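PDB 5A77: DNA endonuclease i-cvui from Chlorella vulgaris, which probably acts as a LAGLIDADG homing endonuclease in intron homing, binding a long DNA target and cutting both of its strands. Local coordinates for residues Ala27-Arg32 and Tyr39-Ser44. Numbering follows the deposited sequence.
Sequences AQIVSR and YQVRVS. With nucleotides of chain C; nucleotides of chain F.
Gln28 and Val30 pair with Arg42 and Gln40 as the hydrogen-bonded positions of an antiparallel hairpin whose short strand axes run 150° apart. Each pair is closed by two backbone bonds; in the pair farther from the turn, Gln28 N reaches Arg42 O at 2.9 Å and Arg42 N reaches Gln28 O at 2.7 Å. Ala27, Ile29 and Ser31 face Val43, Val41 and Tyr39 at the non-hydrogen-bonded positions, where the CA-H groups of Ala27, Ile29, Val41 and Tyr39 lean on the same carbonyl oxygens.

Strand alternation gives the sheet two chemically distinct faces. Gln28, Val30, Gln40 and Arg42 share the one turned to DNA, where the long polar chains can reach bases and backbone of the DNA. Arg42 leaves the strand with CG anti to its backbone N (chi1 171°) and bends only at chi3, which carries NH1 to within 2.6 Å of O4 of DT5 of chain F, a hydrogen bond made at the guanidinium edge. Compact, beta-branched Val30 lays CG1 over one face of that guanidinium, 3.8 Å from Arg42 NH1, leaving the edge for the base. Gln40 runs alongside Val30 and brings NE2 within 3.4 Å of OP2 of DA4 of chain C. Arg32, just past the strand, curls at chi2 and chi3 beside DA3 and DA4 of chain C; its NH2 donates to a thymine O4 on the bound DNA.

The other face is largely apolar, with Ser31 and Tyr39 at its turn end: Ile29 sets CG2 3.5 Å from Tyr39 CD1, and the tyrosine ring also lies against Ser31, whose CB is 3.7 Å from Tyr39 CE1. Such a DNA-reading sheet is characteristic of LAGLIDADG endonucleases. Behind it, Ala27, Val41 and Val43 pack on helix 102-114, Ile29 meets helix 121-135, and Ile29 and Tyr39 both touch Val150 of helix 147-156, while strand 76-82 continues the sheet beyond strand 39-50.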
loop_
_atom_site.group_PDB
_atom_site.type_symbol
_atom_site.label_atom_id
_atom_site.label_comp_id
_atom_site.label_asym_id
_atom_site.label_seq_id
_atom_site.Cartn_x
_atom_site.Cartn_y
_atom_site.Cartn_z
ATOM N N ALA B 27 17.032 -5.540 4.961
ATOM C CA ALA B 27 18.316 -6.199 5.081
ATOM C C ALA B 27 18.587 -6.390 6.558
ATOM O O ALA B 27 18.769 -5.416 7.297
ATOM C CB ALA B 27 19.405 -5.388 4.430
ATOM N N GLN B 28 18.579 -7.649 6.980
ATOM C CA GLN B 28 18.773 -8.017 8.375
ATOM C C GLN B 28 20.063 -8.787 8.586
ATOM O O GLN B 28 20.486 -9.569 7.734
ATOM C CB GLN B 28 17.612 -8.875 8.884
ATOM C CG GLN B 28 16.271 -8.432 8.402
ATOM C CD GLN B 28 15.299 -9.578 8.286
ATOM O OE1 GLN B 28 14.965 -10.008 7.181
ATOM N NE2 GLN B 28 14.840 -10.085 9.430
ATOM N N ILE B 29 20.667 -8.573 9.743
ATOM C CA ILE B 29 21.746 -9.423 10.202
ATOM C C ILE B 29 21.167 -10.560 11.047
ATOM O O ILE B 29 20.675 -10.317 12.149
ATOM C CB ILE B 29 22.761 -8.625 11.021
ATOM C CG1 ILE B 29 23.346 -7.507 10.160
ATOM C CG2 ILE B 29 23.862 -9.544 11.539
ATOM C CD1 ILE B 29 24.010 -6.394 10.949
ATOM N N VAL B 30 21.200 -11.794 10.545
ATOM C CA VAL B 30 20.729 -12.898 11.363
ATOM C C VAL B 30 21.893 -13.743 11.849
ATOM O O VAL B 30 22.864 -14.014 11.122
ATOM C CB VAL B 30 19.697 -13.800 10.628
ATOM C CG1 VAL B 30 18.596 -12.953 9.993
ATOM C CG2 VAL B 30 20.360 -14.715 9.597
ATOM N N SER B 31 21.797 -14.128 13.113
ATOM C CA SER B 31 22.769 -15.013 13.710
ATOM C C SER B 31 22.501 -16.442 13.246
ATOM O O SER B 31 21.384 -16.936 13.346
ATOM C CB SER B 31 22.713 -14.920 15.229
ATOM O OG SER B 31 21.610 -15.658 15.717
ATOM N N ARG B 32 23.534 -17.084 12.711
ATOM C CA ARG B 32 23.468 -18.467 12.279
ATOM C C ARG B 32 24.640 -19.207 12.929
ATOM O O ARG B 32 25.798 -18.978 12.570
ATOM C CB ARG B 32 23.540 -18.566 10.758
ATOM C CG ARG B 32 22.413 -17.898 10.004
ATOM C CD ARG B 32 21.064 -18.529 10.316
ATOM N NE ARG B 32 21.035 -19.954 10.014
ATOM C CZ ARG B 32 19.921 -20.685 9.967
ATOM N NH1 ARG B 32 18.736 -20.115 10.189
ATOM N NH2 ARG B 32 19.987 -21.985 9.689
ATOM N N TYR B 39 27.357 -14.925 11.436
ATOM C CA TYR B 39 26.282 -14.056 10.948
ATOM C C TYR B 39 26.082 -14.092 9.439
ATOM O O TYR B 39 27.026 -14.236 8.661
ATOM C CB TYR B 39 26.518 -12.593 11.383
ATOM C CG TYR B 39 26.373 -12.350 12.871
ATOM C CD1 TYR B 39 25.125 -12.196 13.450
ATOM C CD2 TYR B 39 27.484 -12.279 13.694
ATOM C CE1 TYR B 39 24.989 -11.973 14.809
ATOM C CE2 TYR B 39 27.358 -12.055 15.055
ATOM C CZ TYR B 39 26.108 -11.903 15.605
ATOM O OH TYR B 39 25.976 -11.682 16.957
ATOM N N GLN B 40 24.824 -13.939 9.053
ATOM C CA GLN B 40 24.398 -13.874 7.663
ATOM C C GLN B 40 23.667 -12.554 7.479
ATOM O O GLN B 40 22.924 -12.132 8.364
ATOM C CB GLN B 40 23.476 -15.063 7.314
ATOM C CG GLN B 40 22.932 -15.066 5.887
ATOM C CD GLN B 40 21.507 -15.629 5.778
ATOM O OE1 GLN B 40 20.884 -15.981 6.777
ATOM N NE2 GLN B 40 20.986 -15.686 4.559
ATOM N N VAL B 41 23.877 -11.884 6.356
ATOM C CA VAL B 41 23.058 -10.718 6.047
ATOM C C VAL B 41 21.949 -11.169 5.094
ATOM O O VAL B 41 22.225 -11.631 3.980
ATOM C CB VAL B 41 23.893 -9.576 5.449
ATOM C CG1 VAL B 41 23.003 -8.520 4.842
ATOM C CG2 VAL B 41 24.775 -8.945 6.533
ATOM N N ARG B 42 20.699 -11.094 5.553
ATOM C CA ARG B 42 19.567 -11.539 4.745
ATOM C C ARG B 42 18.989 -10.353 3.999
ATOM O O ARG B 42 18.704 -9.340 4.607
ATOM C CB ARG B 42 18.486 -12.210 5.619
ATOM C CG ARG B 42 17.144 -12.526 4.905
ATOM C CD ARG B 42 16.128 -13.259 5.830
ATOM N NE ARG B 42 16.703 -14.494 6.366
ATOM C CZ ARG B 42 16.397 -15.039 7.541
ATOM N NH1 ARG B 42 15.489 -14.468 8.327
ATOM N NH2 ARG B 42 17.016 -16.156 7.936
ATOM N N VAL B 43 18.849 -10.473 2.682
ATOM C CA VAL B 43 18.123 -9.493 1.888
ATOM C C VAL B 43 16.724 -10.029 1.506
ATOM O O VAL B 43 16.571 -11.223 1.207
ATOM C CB VAL B 43 18.910 -9.107 0.616
ATOM C CG1 VAL B 43 20.237 -8.443 0.981
ATOM C CG2 VAL B 43 19.146 -10.319 -0.254
ATOM N N SER B 44 15.707 -9.165 1.527
ATOM C CA SER B 44 14.356 -9.589 1.151
ATOM C C SER B 44 13.395 -8.475 0.767
ATOM O O SER B 44 13.394 -7.391 1.361
ATOM C CB SER B 44 13.714 -10.404 2.281
ATOM O OG SER B 44 13.745 -9.704 3.510
ATOM P P DA C 3 25.759 -18.152 1.663
ATOM O OP1 DA C 3 26.084 -17.981 0.224
ATOM O OP2 DA C 3 26.095 -17.155 2.700
ATOM O "O5'" DA C 3 24.166 -18.383 1.796
ATOM C "C5'" DA C 3 23.465 -19.066 0.761
ATOM C "C4'" DA C 3 22.006 -19.291 1.114
ATOM O "O4'" DA C 3 21.868 -20.406 2.037
ATOM C "C3'" DA C 3 21.283 -18.111 1.782
ATOM O "O3'" DA C 3 19.972 -18.080 1.282
ATOM C "C2'" DA C 3 21.270 -18.547 3.246
ATOM C "C1'" DA C 3 20.962 -20.015 3.031
ATOM N N9 DA C 3 21.091 -20.866 4.212
ATOM C C8 DA C 3 21.946 -20.705 5.269
ATOM N N7 DA C 3 21.815 -21.620 6.202
ATOM C C5 DA C 3 20.792 -22.435 5.727
ATOM C C6 DA C 3 20.178 -23.600 6.246
ATOM N N6 DA C 3 20.511 -24.147 7.420
ATOM N N1 DA C 3 19.190 -24.175 5.510
ATOM C C2 DA C 3 18.844 -23.615 4.339
ATOM N N3 DA C 3 19.351 -22.523 3.749
ATOM C C4 DA C 3 20.335 -21.979 4.503
ATOM P P DT F 5 16.159 -14.559 17.979
ATOM O OP1 DT F 5 16.344 -14.868 19.416
ATOM O OP2 DT F 5 17.346 -14.478 17.102
ATOM O "O5'" DT F 5 15.181 -15.642 17.305
ATOM C "C5'" DT F 5 13.801 -15.683 17.645
ATOM C "C4'" DT F 5 13.168 -16.970 17.150
ATOM O "O4'" DT F 5 12.742 -16.815 15.769
ATOM C "C3'" DT F 5 14.084 -18.196 17.174
ATOM O "O3'" DT F 5 13.372 -19.320 17.680
ATOM C "C2'" DT F 5 14.460 -18.385 15.704
ATOM C "C1'" DT F 5 13.205 -17.907 15.002
ATOM N N1 DT F 5 13.447 -17.428 13.612
ATOM C C2 DT F 5 12.804 -18.041 12.565
ATOM O O2 DT F 5 12.035 -18.977 12.707
ATOM N N3 DT F 5 13.088 -17.513 11.332
ATOM C C4 DT F 5 13.925 -16.449 11.045
ATOM O O4 DT F 5 14.112 -16.050 9.896
ATOM C C5 DT F 5 14.569 -15.844 12.191
ATOM C C7 DT F 5 15.526 -14.692 12.010
ATOM C C6 DT F 5 14.297 -16.358 13.405
ATOM P P DA C 4 19.331 -16.764 0.621
ATOM O OP1 DA C 4 20.134 -16.330 -0.540
ATOM O OP2 DA C 4 19.010 -15.845 1.741
ATOM O "O5'" DA C 4 17.962 -17.352 0.017
ATOM C "C5'" DA C 4 18.012 -18.462 -0.901
ATOM C "C4'" DA C 4 16.988 -19.518 -0.538
ATOM O "O4'" DA C 4 17.348 -20.117 0.726
ATOM C "C3'" DA C 4 15.555 -19.004 -0.368
ATOM O "O3'" DA C 4 14.669 -19.780 -1.154
ATOM C "C2'" DA C 4 15.274 -19.173 1.128
ATOM C "C1'" DA C 4 16.182 -20.328 1.490
ATOM N N9 DA C 4 16.578 -20.336 2.893
ATOM C C8 DA C 4 17.362 -19.412 3.516
ATOM N N7 DA C 4 17.582 -19.668 4.779
ATOM C C5 DA C 4 16.917 -20.854 5.004
ATOM C C6 DA C 4 16.784 -21.659 6.152
ATOM N N6 DA C 4 17.327 -21.350 7.335
ATOM N N1 DA C 4 16.052 -22.787 6.045
ATOM C C2 DA C 4 15.502 -23.094 4.856
ATOM N N3 DA C 4 15.566 -22.419 3.700
ATOM C C4 DA C 4 16.295 -21.290 3.848
#